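Local coordinates for protein RNA-dependent RNA Polymerase (Bombyx mori cytoplasmic polyhedrosis virus, PDB 6TZ0) that catalyses RNA-templated RNA synthesis, transcribing and replicating the double-stranded RNA genome of the virus, at residues A[133-146]-A[181-194]. Numbering follows the deposited sequence.
Sequences MHVKQRKSRFADLW and FPFYESPSQDKIIF
Arg138 places CG between its backbone N and carbonyl carbon (chi1 56°) and bends again at chi3, which turns its guanidinium toward Glu185. Glu185 starts in a similar way (chi1 63°) and then runs extended to meet it. Arg138 NE donates to Glu185 OE1 at 2.9 Å in a salt bridge, from above the carboxylate plane. Arg138 NH1 makes a longer salt bridge of 3.5 Å to Asp190 OD1. The other carboxylate oxygen, Glu185 OE2, lies 3.1 Å from Asp144 OD1.

Residues 183-186 and 191-194 form a two-stranded antiparallel beta hairpin. The link from helix 121-134 to helix 145-160 crosses one face of it. Ile192 N, on the outer edge of strand 191-194, donates to His134 O at 2.9 Å. The edge of Phe194 points at the face of His134 in an offset edge-to-face pair. His134 ND1 is hydrogen-bonded to Asp130 O, in helix 121-134.

At the other end Trp146, Phe181 and Phe183 form an aromatic cluster. Phe181 stacks face-to-face on the five-membered ring of Trp146, with centroids 4.0 Å apart. Trp146 CZ2 lies over the rim of one Phe183 face, 3.5 Å from Phe183 CZ, the rings oblique. Trp146 NE1 makes a weak hydrogen bond of 3.4 Å to Phe183 O. Leu145 CD1 meets the edge of Phe183. Tyr184 and Arg37, which neighbours Phe181, bind ATP in another structure; none is bound to this chain here.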
ATOM      1  N   MET A 133      14.330  23.160   5.782  1.00 47.03           N
ATOM      2  CA  MET A 133      15.573  23.571   5.138  1.00 47.03           C
ATOM      3  C   MET A 133      16.773  22.751   5.610  1.00 47.03           C
ATOM      4  O   MET A 133      17.730  22.566   4.852  1.00 47.03           O
ATOM      5  CB  MET A 133      15.776  25.075   5.364  1.00 47.03           C
ATOM      6  CG  MET A 133      17.038  25.673   4.759  1.00 47.03           C
ATOM      7  SD  MET A 133      17.063  27.466   4.742  1.00 47.03           S
ATOM      8  CE  MET A 133      17.123  27.865   6.473  1.00 47.03           C
ATOM      9  N   HIS A 134      16.720  22.185   6.812  1.00 48.16           N
ATOM     10  CA  HIS A 134      17.887  21.538   7.394  1.00 48.16           C
ATOM     11  C   HIS A 134      17.819  20.021   7.477  1.00 48.16           C
ATOM     12  O   HIS A 134      18.871  19.382   7.497  1.00 48.16           O
ATOM     13  CB  HIS A 134      18.138  22.097   8.798  1.00 48.16           C
ATOM     14  CG  HIS A 134      18.700  23.481   8.798  1.00 48.16           C
ATOM     15  ND1 HIS A 134      17.925  24.604   8.607  1.00 48.16           N
ATOM     16  CD2 HIS A 134      19.961  23.925   9.001  1.00 48.16           C
ATOM     17  CE1 HIS A 134      18.692  25.677   8.665  1.00 48.16           C
ATOM     18  NE2 HIS A 134      19.930  25.293   8.909  1.00 48.16           N
ATOM     19  N   VAL A 135      16.632  19.418   7.538  1.00 47.03           N
ATOM     20  CA  VAL A 135      16.501  17.983   7.758  1.00 47.03           C
ATOM     21  C   VAL A 135      16.031  17.256   6.503  1.00 47.03           C
ATOM     22  O   VAL A 135      16.592  16.221   6.138  1.00 47.03           O
ATOM     23  CB  VAL A 135      15.563  17.693   8.952  1.00 47.03           C
ATOM     24  CG1 VAL A 135      15.368  16.206   9.154  1.00 47.03           C
ATOM     25  CG2 VAL A 135      16.103  18.325  10.214  1.00 47.03           C
ATOM     26  N   LYS A 136      15.030  17.798   5.807  1.00 45.96           N
ATOM     27  CA  LYS A 136      14.457  17.141   4.637  1.00 45.96           C
ATOM     28  C   LYS A 136      15.392  17.101   3.438  1.00 45.96           C
ATOM     29  O   LYS A 136      15.115  16.354   2.495  1.00 45.96           O
ATOM     30  CB  LYS A 136      13.157  17.831   4.219  1.00 45.96           C
ATOM     31  CG  LYS A 136      12.025  17.723   5.214  1.00 45.96           C
ATOM     32  CD  LYS A 136      11.508  16.308   5.300  1.00 45.96           C
ATOM     33  CE  LYS A 136      10.254  16.241   6.140  1.00 45.96           C
ATOM     34  NZ  LYS A 136      10.553  16.523   7.563  1.00 45.96           N
ATOM     35  N   GLN A 137      16.479  17.868   3.437  1.00 46.72           N
ATOM     36  CA  GLN A 137      17.347  17.893   2.271  1.00 46.72           C
ATOM     37  C   GLN A 137      18.468  16.867   2.306  1.00 46.72           C
ATOM     38  O   GLN A 137      19.001  16.540   1.243  1.00 46.72           O
ATOM     39  CB  GLN A 137      17.954  19.283   2.070  1.00 46.72           C
ATOM     40  CG  GLN A 137      16.979  20.303   1.536  1.00 46.72           C
ATOM     41  CD  GLN A 137      17.646  21.624   1.230  1.00 46.72           C
ATOM     42  OE1 GLN A 137      18.832  21.803   1.488  1.00 46.72           O
ATOM     43  NE2 GLN A 137      16.889  22.556   0.668  1.00 46.72           N
ATOM     44  N   ARG A 138      18.855  16.346   3.466  1.00 51.72           N
ATOM     45  CA  ARG A 138      19.927  15.356   3.469  1.00 51.72           C
ATOM     46  C   ARG A 138      19.356  13.998   3.062  1.00 51.72           C
ATOM     47  O   ARG A 138      18.602  13.362   3.805  1.00 51.72           O
ATOM     48  CB  ARG A 138      20.680  15.334   4.801  1.00 51.72           C
ATOM     49  CG  ARG A 138      19.917  15.103   6.084  1.00 51.72           C
ATOM     50  CD  ARG A 138      20.864  15.226   7.256  1.00 51.72           C
ATOM     51  NE  ARG A 138      21.866  14.168   7.306  1.00 51.72           N
ATOM     52  CZ  ARG A 138      21.695  13.018   7.949  1.00 51.72           C
ATOM     53  NH1 ARG A 138      20.569  12.796   8.602  1.00 51.72           N
ATOM     54  NH2 ARG A 138      22.656  12.106   7.956  1.00 51.72           N
ATOM     55  N   LYS A 139      19.676  13.588   1.837  1.00 49.47           N
ATOM     56  CA  LYS A 139      19.197  12.342   1.238  1.00 49.47           C
ATOM     57  C   LYS A 139      20.399  11.694   0.569  1.00 49.47           C
ATOM     58  O   LYS A 139      20.611  11.869  -0.629  1.00 49.47           O
ATOM     59  CB  LYS A 139      18.096  12.609   0.227  1.00 49.47           C
ATOM     60  CG  LYS A 139      16.810  13.095   0.797  1.00 49.47           C
ATOM     61  CD  LYS A 139      15.851  13.375  -0.312  1.00 49.47           C
ATOM     62  CE  LYS A 139      14.559  13.873   0.254  1.00 49.47           C
ATOM     63  NZ  LYS A 139      13.863  12.788   1.001  1.00 49.47           N
ATOM     64  N   SER A 140      21.166  10.930   1.325  1.00 47.43           N
ATOM     65  CA  SER A 140      22.366  10.314   0.792  1.00 47.43           C
ATOM     66  C   SER A 140      22.294   8.813   0.996  1.00 47.43           C
ATOM     67  O   SER A 140      21.851   8.339   2.046  1.00 47.43           O
ATOM     68  CB  SER A 140      23.610  10.888   1.445  1.00 47.43           C
ATOM     69  OG  SER A 140      23.650  10.564   2.818  1.00 47.43           O
ATOM     70  N   ARG A 141      22.730   8.069  -0.011  1.00 46.34           N
ATOM     71  CA  ARG A 141      22.561   6.627   0.029  1.00 46.34           C
ATOM     72  C   ARG A 141      23.715   5.912   0.720  1.00 46.34           C
ATOM     73  O   ARG A 141      23.482   4.971   1.484  1.00 46.34           O
ATOM     74  CB  ARG A 141      22.367   6.088  -1.389  1.00 46.34           C
ATOM     75  CG  ARG A 141      22.000   4.615  -1.430  1.00 46.34           C
ATOM     76  CD  ARG A 141      21.698   4.149  -2.828  1.00 46.34           C
ATOM     77  NE  ARG A 141      20.464   4.710  -3.355  1.00 46.34           N
ATOM     78  CZ  ARG A 141      19.267   4.161  -3.197  1.00 46.34           C
ATOM     79  NH1 ARG A 141      19.132   3.023  -2.536  1.00 46.34           N
ATOM     80  NH2 ARG A 141      18.203   4.745  -3.716  1.00 46.34           N
ATOM     81  N   PHE A 142      24.954   6.341   0.500  1.00 49.66           N
ATOM     82  CA  PHE A 142      26.086   5.546   0.951  1.00 49.66           C
ATOM     83  C   PHE A 142      26.948   6.242   1.991  1.00 49.66           C
ATOM     84  O   PHE A 142      27.354   5.611   2.973  1.00 49.66           O
ATOM     85  CB  PHE A 142      26.946   5.141  -0.250  1.00 49.66           C
ATOM     86  CG  PHE A 142      26.228   4.277  -1.232  1.00 49.66           C
ATOM     87  CD1 PHE A 142      25.891   2.975  -0.909  1.00 49.66           C
ATOM     88  CD2 PHE A 142      25.913   4.751  -2.489  1.00 49.66           C
ATOM     89  CE1 PHE A 142      25.240   2.170  -1.813  1.00 49.66           C
ATOM     90  CE2 PHE A 142      25.266   3.946  -3.397  1.00 49.66           C
ATOM     91  CZ  PHE A 142      24.932   2.655  -3.058  1.00 49.66           C
ATOM     92  N   ALA A 143      27.243   7.520   1.810  1.00 50.11           N
ATOM     93  CA  ALA A 143      28.166   8.223   2.687  1.00 50.11           C
ATOM     94  C   ALA A 143      27.700   9.668   2.772  1.00 50.11           C
ATOM     95  O   ALA A 143      26.541   9.972   2.482  1.00 50.11           O
ATOM     96  CB  ALA A 143      29.609   8.091   2.174  1.00 50.11           C
ATOM     97  N   ASP A 144      28.593  10.557   3.191  1.00 50.33           N
ATOM     98  CA  ASP A 144      28.304  11.977   3.113  1.00 50.33           C
ATOM     99  C   ASP A 144      28.223  12.419   1.656  1.00 50.33           C
ATOM    100  O   ASP A 144      28.706  11.745   0.745  1.00 50.33           O
ATOM    101  CB  ASP A 144      29.368  12.780   3.857  1.00 50.33           C
ATOM    102  CG  ASP A 144      29.319  12.555   5.355  1.00 50.33           C
ATOM    103  OD1 ASP A 144      28.223  12.263   5.879  1.00 50.33           O
ATOM    104  OD2 ASP A 144      30.375  12.673   6.014  1.00 50.33           O
ATOM    105  N   LEU A 145      27.603  13.579   1.445  1.00 46.43           N
ATOM    106  CA  LEU A 145      27.330  14.043   0.091  1.00 46.43           C
ATOM    107  C   LEU A 145      28.596  14.503  -0.624  1.00 46.43           C
ATOM    108  O   LEU A 145      28.696  14.374  -1.853  1.00 46.43           O
ATOM    109  CB  LEU A 145      26.284  15.159   0.128  1.00 46.43           C
ATOM    110  CG  LEU A 145      26.584  16.598   0.564  1.00 46.43           C
ATOM    111  CD1 LEU A 145      25.421  17.468   0.164  1.00 46.43           C
ATOM    112  CD2 LEU A 145      26.827  16.740   2.051  1.00 46.43           C
ATOM    113  N   TRP A 146      29.582  15.005   0.120  1.00 44.11           N
ATOM    114  CA  TRP A 146      30.820  15.415  -0.525  1.00 44.11           C
ATOM    115  C   TRP A 146      31.645  14.212  -0.951  1.00 44.11           C
ATOM    116  O   TRP A 146      32.356  14.286  -1.951  1.00 44.11           O
ATOM    117  CB  TRP A 146      31.636  16.330   0.388  1.00 44.11           C
ATOM    118  CG  TRP A 146      30.934  17.606   0.730  1.00 44.11           C
ATOM    119  CD1 TRP A 146      30.400  17.945   1.933  1.00 44.11           C
ATOM    120  CD2 TRP A 146      30.618  18.680  -0.162  1.00 44.11           C
ATOM    121  NE1 TRP A 146      29.808  19.180   1.861  1.00 44.11           N
ATOM    122  CE2 TRP A 146      29.928  19.652   0.582  1.00 44.11           C
ATOM    123  CE3 TRP A 146      30.874  18.924  -1.511  1.00 44.11           C
ATOM    124  CZ2 TRP A 146      29.484  20.840   0.021  1.00 44.11           C
ATOM    125  CZ3 TRP A 146      30.434  20.098  -2.063  1.00 44.11           C
ATOM    126  CH2 TRP A 146      29.749  21.044  -1.300  1.00 44.11           C
ATOM    127  N   PHE A 181      34.008  23.680   3.218  1.00 48.64           N
ATOM    128  CA  PHE A 181      32.755  23.461   2.523  1.00 48.64           C
ATOM    129  C   PHE A 181      31.687  24.399   3.086  1.00 48.64           C
ATOM    130  O   PHE A 181      31.720  24.739   4.269  1.00 48.64           O
ATOM    131  CB  PHE A 181      32.309  22.007   2.664  1.00 48.64           C
ATOM    132  CG  PHE A 181      33.224  21.017   1.996  1.00 48.64           C
ATOM    133  CD1 PHE A 181      33.257  20.900   0.618  1.00 48.64           C
ATOM    134  CD2 PHE A 181      34.007  20.164   2.752  1.00 48.64           C
ATOM    135  CE1 PHE A 181      34.083  19.977   0.002  1.00 48.64           C
ATOM    136  CE2 PHE A 181      34.832  19.238   2.144  1.00 48.64           C
ATOM    137  CZ  PHE A 181      34.868  19.146   0.767  1.00 48.64           C
ATOM    138  N   PRO A 182      30.742  24.850   2.251  1.00 49.01           N
ATOM    139  CA  PRO A 182      29.732  25.811   2.734  1.00 49.01           C
ATOM    140  C   PRO A 182      28.748  25.228   3.731  1.00 49.01           C
ATOM    141  O   PRO A 182      28.046  25.994   4.401  1.00 49.01           O
ATOM    142  CB  PRO A 182      29.011  26.237   1.450  1.00 49.01           C
ATOM    143  CG  PRO A 182      29.955  25.916   0.357  1.00 49.01           C
ATOM    144  CD  PRO A 182      30.670  24.684   0.792  1.00 49.01           C
ATOM    145  N   PHE A 183      28.680  23.910   3.848  1.00 47.12           N
ATOM    146  CA  PHE A 183      27.784  23.231   4.769  1.00 47.12           C
ATOM    147  C   PHE A 183      28.338  21.836   5.001  1.00 47.12           C
ATOM    148  O   PHE A 183      29.274  21.401   4.327  1.00 47.12           O
ATOM    149  CB  PHE A 183      26.344  23.193   4.232  1.00 47.12           C
ATOM    150  CG  PHE A 183      26.234  22.675   2.825  1.00 47.12           C
ATOM    151  CD1 PHE A 183      26.135  21.319   2.565  1.00 47.12           C
ATOM    152  CD2 PHE A 183      26.231  23.552   1.757  1.00 47.12           C
ATOM    153  CE1 PHE A 183      26.051  20.854   1.279  1.00 47.12           C
ATOM    154  CE2 PHE A 183      26.145  23.085   0.468  1.00 47.12           C
ATOM    155  CZ  PHE A 183      26.058  21.738   0.231  1.00 47.12           C
ATOM    156  N   TYR A 184      27.736  21.135   5.953  1.00 50.82           N
ATOM    157  CA  TYR A 184      28.059  19.737   6.205  1.00 50.82           C
ATOM    158  C   TYR A 184      26.888  19.120   6.948  1.00 50.82           C
ATOM    159  O   TYR A 184      26.009  19.821   7.451  1.00 50.82           O
ATOM    160  CB  TYR A 184      29.368  19.585   6.992  1.00 50.82           C
ATOM    161  CG  TYR A 184      29.343  20.142   8.398  1.00 50.82           C
ATOM    162  CD1 TYR A 184      29.579  21.492   8.637  1.00 50.82           C
ATOM    163  CD2 TYR A 184      29.136  19.310   9.488  1.00 50.82           C
ATOM    164  CE1 TYR A 184      29.566  22.000   9.910  1.00 50.82           C
ATOM    165  CE2 TYR A 184      29.123  19.808  10.769  1.00 50.82           C
ATOM    166  CZ  TYR A 184      29.340  21.154  10.975  1.00 50.82           C
ATOM    167  OH  TYR A 184      29.332  21.655  12.255  1.00 50.82           O
ATOM    168  N   GLU A 185      26.887  17.799   7.021  1.00 54.32           N
ATOM    169  CA  GLU A 185      25.871  17.077   7.762  1.00 54.32           C
ATOM    170  C   GLU A 185      26.517  16.295   8.894  1.00 54.32           C
ATOM    171  O   GLU A 185      27.690  15.922   8.823  1.00 54.32           O
ATOM    172  CB  GLU A 185      25.076  16.133   6.851  1.00 54.32           C
ATOM    173  CG  GLU A 185      25.887  15.031   6.205  1.00 54.32           C
ATOM    174  CD  GLU A 185      25.045  14.169   5.290  1.00 54.32           C
ATOM    175  OE1 GLU A 185      23.835  14.440   5.179  1.00 54.32           O
ATOM    176  OE2 GLU A 185      25.585  13.225   4.677  1.00 54.32           O
ATOM    177  N   SER A 186      25.740  16.064   9.944  1.00 56.84           N
ATOM    178  CA  SER A 186      26.191  15.286  11.079  1.00 56.84           C
ATOM    179  C   SER A 186      25.148  14.215  11.368  1.00 56.84           C
ATOM    180  O   SER A 186      23.956  14.534  11.497  1.00 56.84           O
ATOM    181  CB  SER A 186      26.388  16.163  12.309  1.00 56.84           C
ATOM    182  OG  SER A 186      25.137  16.638  12.752  1.00 56.84           O
ATOM    183  N   PRO A 187      25.545  12.946  11.474  1.00 59.19           N
ATOM    184  CA  PRO A 187      24.584  11.918  11.892  1.00 59.19           C
ATOM    185  C   PRO A 187      24.226  11.992  13.365  1.00 59.19           C
ATOM    186  O   PRO A 187      23.231  11.380  13.772  1.00 59.19           O
ATOM    187  CB  PRO A 187      25.306  10.609  11.556  1.00 59.19           C
ATOM    188  CG  PRO A 187      26.749  10.962  11.597  1.00 59.19           C
ATOM    189  CD  PRO A 187      26.850  12.374  11.108  1.00 59.19           C
ATOM    190  N   SER A 188      25.002  12.716  14.175  1.00 59.49           N
ATOM    191  CA  SER A 188      24.658  12.881  15.582  1.00 59.49           C
ATOM    192  C   SER A 188      23.468  13.813  15.767  1.00 59.49           C
ATOM    193  O   SER A 188      22.632  13.579  16.645  1.00 59.49           O
ATOM    194  CB  SER A 188      25.864  13.406  16.356  1.00 59.49           C
ATOM    195  OG  SER A 188      26.191  14.720  15.949  1.00 59.49           O
ATOM    196  N   GLN A 189      23.372  14.865  14.958  1.00 58.41           N
ATOM    197  CA  GLN A 189      22.256  15.794  15.042  1.00 58.41           C
ATOM    198  C   GLN A 189      21.194  15.540  13.987  1.00 58.41           C
ATOM    199  O   GLN A 189      20.075  16.045  14.136  1.00 58.41           O
ATOM    200  CB  GLN A 189      22.757  17.237  14.913  1.00 58.41           C
ATOM    201  CG  GLN A 189      23.688  17.655  16.031  1.00 58.41           C
ATOM    202  CD  GLN A 189      24.223  19.057  15.857  1.00 58.41           C
ATOM    203  OE1 GLN A 189      23.938  19.723  14.868  1.00 58.41           O
ATOM    204  NE2 GLN A 189      25.014  19.508  16.821  1.00 58.41           N
ATOM    205  N   ASP A 190      21.533  14.775  12.943  1.00 58.92           N
ATOM    206  CA  ASP A 190      20.650  14.413  11.826  1.00 58.92           C
ATOM    207  C   ASP A 190      20.097  15.648  11.117  1.00 58.92           C
ATOM    208  O   ASP A 190      18.896  15.779  10.883  1.00 58.92           O
ATOM    209  CB  ASP A 190      19.522  13.481  12.280  1.00 58.92           C
ATOM    210  CG  ASP A 190      20.009  12.075  12.549  1.00 58.92           C
ATOM    211  OD1 ASP A 190      20.965  11.646  11.870  1.00 58.92           O
ATOM    212  OD2 ASP A 190      19.451  11.403  13.440  1.00 58.92           O
ATOM    213  N   LYS A 191      21.008  16.549  10.763  1.00 52.60           N
ATOM    214  CA  LYS A 191      20.643  17.736  10.011  1.00 52.60           C
ATOM    215  C   LYS A 191      21.869  18.250   9.276  1.00 52.60           C
ATOM    216  O   LYS A 191      22.996  17.821   9.529  1.00 52.60           O
ATOM    217  CB  LYS A 191      20.054  18.817  10.921  1.00 52.60           C
ATOM    218  CG  LYS A 191      21.008  19.396  11.936  1.00 52.60           C
ATOM    219  CD  LYS A 191      20.255  20.330  12.860  1.00 52.60           C
ATOM    220  CE  LYS A 191      19.788  21.561  12.113  1.00 52.60           C
ATOM    221  NZ  LYS A 191      19.093  22.524  12.993  1.00 52.60           N
ATOM    222  N   ILE A 192      21.625  19.163   8.345  1.00 50.92           N
ATOM    223  CA  ILE A 192      22.683  19.803   7.575  1.00 50.92           C
ATOM    224  C   ILE A 192      23.054  21.094   8.290  1.00 50.92           C
ATOM    225  O   ILE A 192      22.255  22.028   8.349  1.00 50.92           O
ATOM    226  CB  ILE A 192      22.238  20.087   6.138  1.00 50.92           C
ATOM    227  CG1 ILE A 192      21.893  18.790   5.418  1.00 50.92           C
ATOM    228  CG2 ILE A 192      23.315  20.842   5.394  1.00 50.92           C
ATOM    229  CD1 ILE A 192      21.170  19.013   4.120  1.00 50.92           C
ATOM    230  N   ILE A 193      24.264  21.153   8.828  1.00 51.45           N
ATOM    231  CA  ILE A 193      24.748  22.368   9.470  1.00 51.45           C
ATOM    232  C   ILE A 193      25.405  23.249   8.418  1.00 51.45           C
ATOM    233  O   ILE A 193      26.294  22.802   7.686  1.00 51.45           O
ATOM    234  CB  ILE A 193      25.725  22.039  10.613  1.00 51.45           C
ATOM    235  CG1 ILE A 193      25.025  21.295  11.756  1.00 51.45           C
ATOM    236  CG2 ILE A 193      26.374  23.300  11.142  1.00 51.45           C
ATOM    237  CD1 ILE A 193      25.181  19.790  11.725  1.00 51.45           C
ATOM    238  N   PHE A 194      24.954  24.497   8.323  1.00 51.62           N
ATOM    239  CA  PHE A 194      25.545  25.475   7.419  1.00 51.62           C
ATOM    240  C   PHE A 194      26.733  26.155   8.086  1.00 51.62           C
ATOM    241  O   PHE A 194      26.659  26.534   9.258  1.00 51.62           O
ATOM    242  CB  PHE A 194      24.511  26.523   7.014  1.00 51.62           C
ATOM    243  CG  PHE A 194      23.440  26.000   6.108  1.00 51.62           C
ATOM    244  CD1 PHE A 194      23.607  26.008   4.734  1.00 51.62           C
ATOM    245  CD2 PHE A 194      22.274  25.477   6.634  1.00 51.62           C
ATOM    246  CE1 PHE A 194      22.617  25.520   3.902  1.00 51.62           C
ATOM    247  CE2 PHE A 194      21.287  24.983   5.812  1.00 51.62           C
ATOM    248  CZ  PHE A 194      21.459  25.007   4.446  1.00 51.62           C
TER